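Local coordinates for proximal thread matrix protein 1 (Mytilus galloprovincialis, PDB 4CN9) that probably binds collagen as a zinc-binding matrix protein of the mussel byssus, through tandem von Willebrand factor type A domains, at residues C50-D55 / K442-K447; D79-L84 / S99-V104; V85-T90 / L236-A241. All coordinates share one frame; numbering follows the deposited sequence.

Contact 1. Residues C50-D55 / K442-K447; sequences CDVQAD and KPRAHK. With ZN (zinc ion), chain D.
Asp51 and His446 reach the same zinc ion from two side chains that run roughly perpendicular to each other, the carboxylate plane turned 69° from the imidazole ring. The Asp51 carboxylate grips the metal with both oxygens, OD1 at 2.2 Å and OD2 at 2.1 Å from zinc. His446 contributes NE2, 2.0 Å from zinc. Its first torsion (chi1 52°) sets CG between the backbone N and carbonyl carbon, and so brings the ring's end to the metal although CB does not point that way. Glu49 and two waters fill the remaining positions. The site sits beside a three-stranded antiparallel sheet in which strand 439-447 is the middle one and strand 48-49 an edge, so zinc ties the two ends of the modelled chain together; the disulfide from Cys50 to Cys242 adds a covalent link to the residue between helix 234-241 and strand 243-247. Thr89 hydrogen-bonds Asp51 OD1. His446 ND1 makes a weak bond to Arg444 O, 3.3 Å away. That same carbonyl accepts from a water that in turn takes the N-H of Asp51. Farther along, Val52 lays CG2 over one face of the Arg444 guanidinium, 3.9 Å from NE.

Contact 2. Residues D79-L84 / S99-V104; sequences DFVKEL and SQFGVV
Phe101 meets Val81 and Leu84 with the far end of its ring, and its side chain can be followed outward from strand 100-106 to helix 73-85. CB leaves the strand toward the helix, and with CG on the side away from the backbone N (chi1 -150°) the ring is carried on in the same direction. Past CG, Val85 CG2 of the same helix sits over one face of the ring, nearly equidistant from its six atoms. CE1 is the first to reach residues 79-84: it lies 3.8 Å from Val81 CG1. CZ, at the tip, has Val81 CG1 at 3.9 Å and Leu84 CB at a looser 4.4 Å, so it faces two residues one helical turn apart. Val81 offers CG1 because that methyl is anti to the backbone N (chi1 177°). Here the helix packs on the sheet of a von Willebrand factor type A domain: strand 54-61, helix 73-85 and strand 100-106 form a beta-alpha-beta crossover whose two strands are parallel neighbours. The first strand ends at Asp61 of the MIDAS motif, its side chain about 10 Å from that of Val81. Between these two segments it is the large ring that spans the gap, since the backbones stay apart, with Val81 CA 9.3 Å from Val103 CA and Leu84 CA 9.7 Å from Phe101 CA. Val103 points at the helix too, but Val103 CG2 stays 4.6 Å from Val81 CG1. No hydrogen bond crosses between the two segments. Phe101 also touches Ile56 and Val58 of strand 54-61 and Ile125 of helix 122-130, while Leu84 extends to Leu234, Val237 and Ile238 of helix 234-241.

Contact 3. Residues V85-T90 / L236-A241; sequences VDSFTT and LVIDLA
Ile238 receives both Ser87 and Phe88, and everything that passes between the two segments is van der Waals contact. The tightest pair is Ser87 CB with Ile238 CD1, 3.4 Å apart and closer than carbons usually pack; Ile238 CG1 follows at 3.8 Å from the same CB. Two bends put the terminal methyl there: CG1 is anti to the carbonyl carbon (chi1 -60°), and chi2 of -52° folds CD1 round again.

The aromatic contacts come from the far end of Phe88. Its CB does not aim at helix 234-241, yet the ring reaches over, running past the Ile238 side chain in the opposite sense, with Phe88 CE2 4.0 Å from Ile238 CD1. At its tip, CZ meets Ala241 CB at 3.8 Å. That methyl lies in the ring plane, so it touches an edge, and it sits about one turn beyond Ile238 along the helix.

No hydrogen bond crosses; those present shape each partner or join residues 85-90 to Cys50. Residues 85-88 make a type I turn, closed by a weak bond from Phe88 N to Val85 O, and Ser87 OG turns back to Glu83 O at the end of helix 73-85. On the other side, Ala241 N bonds Val237 O at 2.8 Å, keeping the last turn of helix 234-241 regular.

Cys50 adds to this core by touching both Phe88 and Ile238, and its disulfide partner Cys242 directly follows Ala241. The entry and exit of the first domain thus lie side by side, at the end of helix 234-241, as is common in von Willebrand factor type A domains.

How the contacts relate
From the N terminus the chain passes 50-55 on its way into the first domain's sheet, then runs through helix 73-85 and the turn after it. Contact 2 closes a short loop when 99-104 returns alongside strand 54-61, where Ala54 bonds Ser99 and Gln100. Contact 3 starts inside that loop, at 85-90, and closes far later at 236-241, so contacts 2 and 3 cross; Leu84 packing on Ile238 joins them. Contact 1 closes last, after the whole second domain, and encloses both others. Cys50 bonds Ser87 of contact 3, tying the N-terminal segment to the turn after helix 73-85, while strand 439-447 joins through the zinc.

Contact 1. Residues C50-D55 / K442-K447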
# COMPACT_ATOMS: atom_id res chain seq x y z
N CYS A 50 3.66 18.99 6.13
CA CYS A 50 2.61 18.57 5.25
C CYS A 50 1.50 19.59 5.41
O CYS A 50 1.10 19.88 6.54
CB CYS A 50 2.13 17.19 5.65
SG CYS A 50 0.82 16.55 4.60
N ASP A 51 1.02 20.13 4.31
CA ASP A 51 -0.00 21.18 4.34
C ASP A 51 -1.41 20.59 4.13
O ASP A 51 -2.41 21.31 4.13
CB ASP A 51 0.28 22.25 3.27
CG ASP A 51 1.65 22.92 3.42
OD1 ASP A 51 2.26 22.88 4.51
OD2 ASP A 51 2.14 23.48 2.42
N VAL A 52 -1.48 19.28 3.98
CA VAL A 52 -2.73 18.59 3.67
C VAL A 52 -3.69 18.64 4.85
O VAL A 52 -3.27 18.52 5.99
CB VAL A 52 -2.46 17.12 3.29
CG1 VAL A 52 -3.77 16.37 3.02
CG2 VAL A 52 -1.57 17.05 2.05
N GLN A 53 -4.98 18.84 4.57
CA GLN A 53 -6.00 18.83 5.62
C GLN A 53 -6.38 17.40 5.98
O GLN A 53 -6.82 16.64 5.12
CB GLN A 53 -7.24 19.61 5.19
CG GLN A 53 -7.00 21.11 5.15
CD GLN A 53 -8.19 21.88 4.62
OE1 GLN A 53 -9.33 21.41 4.69
NE2 GLN A 53 -7.94 23.07 4.08
N ALA A 54 -6.21 17.04 7.24
CA ALA A 54 -6.29 15.64 7.64
C ALA A 54 -6.84 15.48 9.05
O ALA A 54 -6.70 16.38 9.89
CB ALA A 54 -4.90 15.00 7.56
N ASP A 55 -7.46 14.33 9.29
CA ASP A 55 -7.74 13.84 10.63
C ASP A 55 -6.75 12.69 10.88
O ASP A 55 -6.75 11.68 10.17
CB ASP A 55 -9.21 13.37 10.75
CG ASP A 55 -10.21 14.54 10.77
OD1 ASP A 55 -9.88 15.63 11.27
OD2 ASP A 55 -11.36 14.34 10.28
N LYS A 442 0.42 11.02 -5.39
CA LYS A 442 1.22 12.23 -5.49
C LYS A 442 1.80 12.60 -4.12
O LYS A 442 1.06 12.75 -3.14
CB LYS A 442 0.35 13.38 -6.02
CG LYS A 442 0.12 13.33 -7.54
CD LYS A 442 1.34 13.87 -8.28
CE LYS A 442 1.50 13.25 -9.67
NZ LYS A 442 2.81 13.63 -10.31
N PRO A 443 3.14 12.75 -4.04
CA PRO A 443 3.79 13.20 -2.79
C PRO A 443 3.65 14.70 -2.59
O PRO A 443 3.92 15.46 -3.51
CB PRO A 443 5.26 12.82 -3.01
CG PRO A 443 5.44 12.86 -4.48
CD PRO A 443 4.13 12.42 -5.08
N ARG A 444 3.23 15.13 -1.40
CA ARG A 444 2.95 16.55 -1.16
C ARG A 444 3.77 17.15 -0.01
O ARG A 444 3.63 18.34 0.29
CB ARG A 444 1.46 16.75 -0.90
CG ARG A 444 0.59 16.59 -2.15
CD ARG A 444 -0.78 17.30 -2.02
NE ARG A 444 -0.70 18.63 -1.42
CZ ARG A 444 -1.65 19.55 -1.49
NH1 ARG A 444 -2.78 19.32 -2.15
NH2 ARG A 444 -1.48 20.73 -0.89
N ALA A 445 4.62 16.36 0.62
CA ALA A 445 5.47 16.89 1.68
C ALA A 445 6.62 17.73 1.09
O ALA A 445 7.02 17.53 -0.07
CB ALA A 445 6.03 15.77 2.53
N HIS A 446 7.12 18.67 1.88
CA HIS A 446 8.20 19.55 1.46
C HIS A 446 8.94 20.07 2.69
O HIS A 446 8.44 19.97 3.81
CB HIS A 446 7.65 20.72 0.64
CG HIS A 446 6.54 21.46 1.32
ND1 HIS A 446 5.22 21.13 1.15
CD2 HIS A 446 6.56 22.50 2.19
CE1 HIS A 446 4.46 21.94 1.87
NE2 HIS A 446 5.25 22.78 2.51
N LYS A 447 10.13 20.63 2.48
CA LYS A 447 10.93 21.13 3.60
C LYS A 447 10.24 22.28 4.33
O LYS A 447 9.59 23.13 3.71
CB LYS A 447 12.31 21.58 3.10
CG LYS A 447 13.17 20.43 2.63
CD LYS A 447 14.54 20.89 2.15
CE LYS A 447 15.39 19.71 1.73
NZ LYS A 447 16.75 20.14 1.29
ZN ZN D . 3.89 23.87 3.48
O HOH W 1 1.79 19.50 1.71
O HOH W 2 4.03 25.63 2.36
O HOH W 3 3.07 25.66 4.18

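Contact 2. Residues D79-L84 / S99-V104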
# COMPACT_ATOMS: atom_id res chain seq x y z
N ASP A 79 7.55 12.10 22.52
CA ASP A 79 8.27 13.15 21.82
C ASP A 79 8.14 12.99 20.31
O ASP A 79 7.93 13.97 19.58
CB ASP A 79 9.74 13.17 22.25
CG ASP A 79 9.92 13.67 23.68
OD1 ASP A 79 8.95 14.22 24.24
OD2 ASP A 79 11.02 13.52 24.24
N PHE A 80 8.23 11.76 19.85
CA PHE A 80 8.06 11.48 18.43
C PHE A 80 6.68 11.95 17.96
O PHE A 80 6.56 12.55 16.90
CB PHE A 80 8.27 9.99 18.16
CG PHE A 80 8.07 9.61 16.72
CD1 PHE A 80 9.05 9.89 15.78
CD2 PHE A 80 6.91 8.99 16.30
CE1 PHE A 80 8.88 9.55 14.46
CE2 PHE A 80 6.73 8.65 14.98
CZ PHE A 80 7.72 8.93 14.06
N VAL A 81 5.65 11.69 18.76
CA VAL A 81 4.29 12.04 18.36
C VAL A 81 4.11 13.56 18.38
O VAL A 81 3.43 14.12 17.53
CB VAL A 81 3.24 11.35 19.26
CG1 VAL A 81 1.83 11.78 18.89
CG2 VAL A 81 3.38 9.83 19.15
N LYS A 82 4.73 14.22 19.35
CA LYS A 82 4.76 15.67 19.38
C LYS A 82 5.37 16.25 18.12
O LYS A 82 4.89 17.25 17.59
CB LYS A 82 5.55 16.16 20.59
CG LYS A 82 4.86 15.95 21.89
CD LYS A 82 5.69 16.51 23.04
CE LYS A 82 5.07 16.13 24.37
NZ LYS A 82 5.97 16.44 25.51
N GLU A 83 6.44 15.63 17.63
CA GLU A 83 7.09 16.09 16.42
C GLU A 83 6.19 15.93 15.20
O GLU A 83 6.18 16.77 14.30
CB GLU A 83 8.42 15.34 16.25
CG GLU A 83 9.44 15.76 17.31
CD GLU A 83 10.59 14.79 17.44
OE1 GLU A 83 10.76 13.94 16.55
OE2 GLU A 83 11.33 14.89 18.44
N LEU A 84 5.40 14.85 15.17
CA LEU A 84 4.39 14.66 14.13
C LEU A 84 3.39 15.80 14.12
O LEU A 84 3.09 16.37 13.08
CB LEU A 84 3.63 13.35 14.36
CG LEU A 84 4.48 12.08 14.24
CD1 LEU A 84 3.68 10.85 14.65
CD2 LEU A 84 5.00 11.95 12.82
N SER A 99 -6.80 20.86 10.49
CA SER A 99 -6.54 19.45 10.71
C SER A 99 -6.71 19.10 12.20
O SER A 99 -6.56 19.95 13.08
CB SER A 99 -5.14 19.08 10.25
OG SER A 99 -5.06 18.99 8.84
N GLN A 100 -7.01 17.83 12.46
CA GLN A 100 -7.17 17.36 13.83
C GLN A 100 -6.31 16.15 14.12
O GLN A 100 -5.93 15.40 13.23
CB GLN A 100 -8.63 17.02 14.11
CG GLN A 100 -9.55 18.21 14.19
CD GLN A 100 -11.00 17.79 14.18
OE1 GLN A 100 -11.40 16.93 13.39
NE2 GLN A 100 -11.78 18.36 15.08
N PHE A 101 -6.05 15.98 15.41
CA PHE A 101 -5.17 14.94 15.89
C PHE A 101 -5.83 14.24 17.07
O PHE A 101 -6.40 14.90 17.94
CB PHE A 101 -3.89 15.61 16.36
CG PHE A 101 -2.69 14.78 16.23
CD1 PHE A 101 -2.34 13.89 17.24
CD2 PHE A 101 -1.89 14.87 15.12
CE1 PHE A 101 -1.22 13.10 17.13
CE2 PHE A 101 -0.75 14.08 15.00
CZ PHE A 101 -0.42 13.21 16.00
N GLY A 102 -5.75 12.91 17.10
CA GLY A 102 -6.19 12.12 18.23
C GLY A 102 -5.24 10.96 18.53
O GLY A 102 -4.48 10.52 17.67
N VAL A 103 -5.29 10.46 19.76
CA VAL A 103 -4.41 9.38 20.15
C VAL A 103 -5.18 8.32 20.89
O VAL A 103 -5.96 8.61 21.81
CB VAL A 103 -3.28 9.87 21.05
CG1 VAL A 103 -2.44 8.69 21.52
CG2 VAL A 103 -2.42 10.88 20.31
N VAL A 104 -4.94 7.08 20.48
CA VAL A 104 -5.58 5.91 21.05
C VAL A 104 -4.51 4.94 21.53
O VAL A 104 -3.61 4.56 20.76
CB VAL A 104 -6.43 5.23 19.97
CG1 VAL A 104 -6.93 3.87 20.43
CG2 VAL A 104 -7.58 6.15 19.57

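Contact 3. Residues V85-T90 / L236-A241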
# COMPACT_ATOMS: atom_id res chain seq x y z
N VAL A 85 2.85 16.11 15.29
CA VAL A 85 1.89 17.20 15.43
C VAL A 85 2.45 18.49 14.82
O VAL A 85 1.76 19.20 14.08
CB VAL A 85 1.54 17.45 16.89
CG1 VAL A 85 0.76 18.75 17.04
CG2 VAL A 85 0.75 16.26 17.45
N ASP A 86 3.71 18.78 15.12
CA ASP A 86 4.35 20.02 14.66
C ASP A 86 4.75 19.97 13.20
O ASP A 86 5.26 20.95 12.66
CB ASP A 86 5.59 20.33 15.53
CG ASP A 86 5.22 21.01 16.84
OD1 ASP A 86 4.07 21.48 16.97
OD2 ASP A 86 6.08 21.09 17.74
N SER A 87 4.50 18.84 12.54
CA SER A 87 4.79 18.67 11.11
C SER A 87 3.58 18.98 10.21
O SER A 87 3.72 19.10 8.98
CB SER A 87 5.26 17.24 10.85
OG SER A 87 6.37 16.92 11.68
N PHE A 88 2.40 19.12 10.82
CA PHE A 88 1.19 19.38 10.05
C PHE A 88 0.76 20.82 10.23
O PHE A 88 0.24 21.19 11.27
CB PHE A 88 0.07 18.40 10.45
CG PHE A 88 0.33 17.00 9.99
CD1 PHE A 88 -0.03 16.60 8.71
CD2 PHE A 88 0.97 16.10 10.81
CE1 PHE A 88 0.21 15.33 8.28
CE2 PHE A 88 1.22 14.82 10.38
CZ PHE A 88 0.85 14.44 9.10
N THR A 89 0.99 21.61 9.19
CA THR A 89 0.84 23.06 9.28
C THR A 89 -0.59 23.50 9.59
O THR A 89 -0.78 24.51 10.26
CB THR A 89 1.34 23.74 7.99
OG1 THR A 89 0.51 23.36 6.89
CG2 THR A 89 2.78 23.35 7.70
N THR A 90 -1.59 22.75 9.14
CA THR A 90 -3.00 23.14 9.33
C THR A 90 -3.62 22.67 10.66
O THR A 90 -4.80 22.94 10.94
CB THR A 90 -3.89 22.67 8.15
OG1 THR A 90 -3.95 21.24 8.11
CG2 THR A 90 -3.35 23.18 6.82
N LEU A 236 10.35 10.30 6.88
CA LEU A 236 9.69 9.21 6.16
C LEU A 236 8.19 9.11 6.48
O LEU A 236 7.37 8.88 5.60
CB LEU A 236 10.38 7.89 6.49
CG LEU A 236 11.81 7.73 5.97
CD1 LEU A 236 12.47 6.47 6.53
CD2 LEU A 236 11.82 7.70 4.46
N VAL A 237 7.84 9.28 7.75
CA VAL A 237 6.45 9.19 8.15
C VAL A 237 5.65 10.33 7.57
O VAL A 237 4.55 10.14 7.07
CB VAL A 237 6.30 9.14 9.69
CG1 VAL A 237 4.85 9.26 10.10
CG2 VAL A 237 6.90 7.86 10.23
N ILE A 238 6.21 11.54 7.62
CA ILE A 238 5.53 12.69 7.07
C ILE A 238 5.37 12.57 5.56
O ILE A 238 4.35 12.95 5.00
CB ILE A 238 6.28 14.00 7.40
CG1 ILE A 238 6.40 14.18 8.91
CG2 ILE A 238 5.58 15.18 6.74
CD1 ILE A 238 5.08 14.08 9.67
N ASP A 239 6.40 12.04 4.89
CA ASP A 239 6.35 11.83 3.45
C ASP A 239 5.22 10.90 3.06
O ASP A 239 4.51 11.15 2.09
CB ASP A 239 7.67 11.25 2.93
CG ASP A 239 8.80 12.28 2.91
OD1 ASP A 239 8.50 13.49 3.03
OD2 ASP A 239 9.97 11.87 2.78
N LEU A 240 5.06 9.81 3.82
CA LEU A 240 3.97 8.86 3.57
C LEU A 240 2.61 9.43 3.96
O LEU A 240 1.61 9.18 3.28
CB LEU A 240 4.22 7.56 4.33
CG LEU A 240 5.44 6.73 3.93
CD1 LEU A 240 5.83 5.77 5.05
CD2 LEU A 240 5.16 5.96 2.65
N ALA A 241 2.56 10.19 5.05
CA ALA A 241 1.30 10.79 5.50
C ALA A 241 0.83 11.81 4.49
O ALA A 241 -0.38 12.03 4.33
CB ALA A 241 1.46 11.45 6.85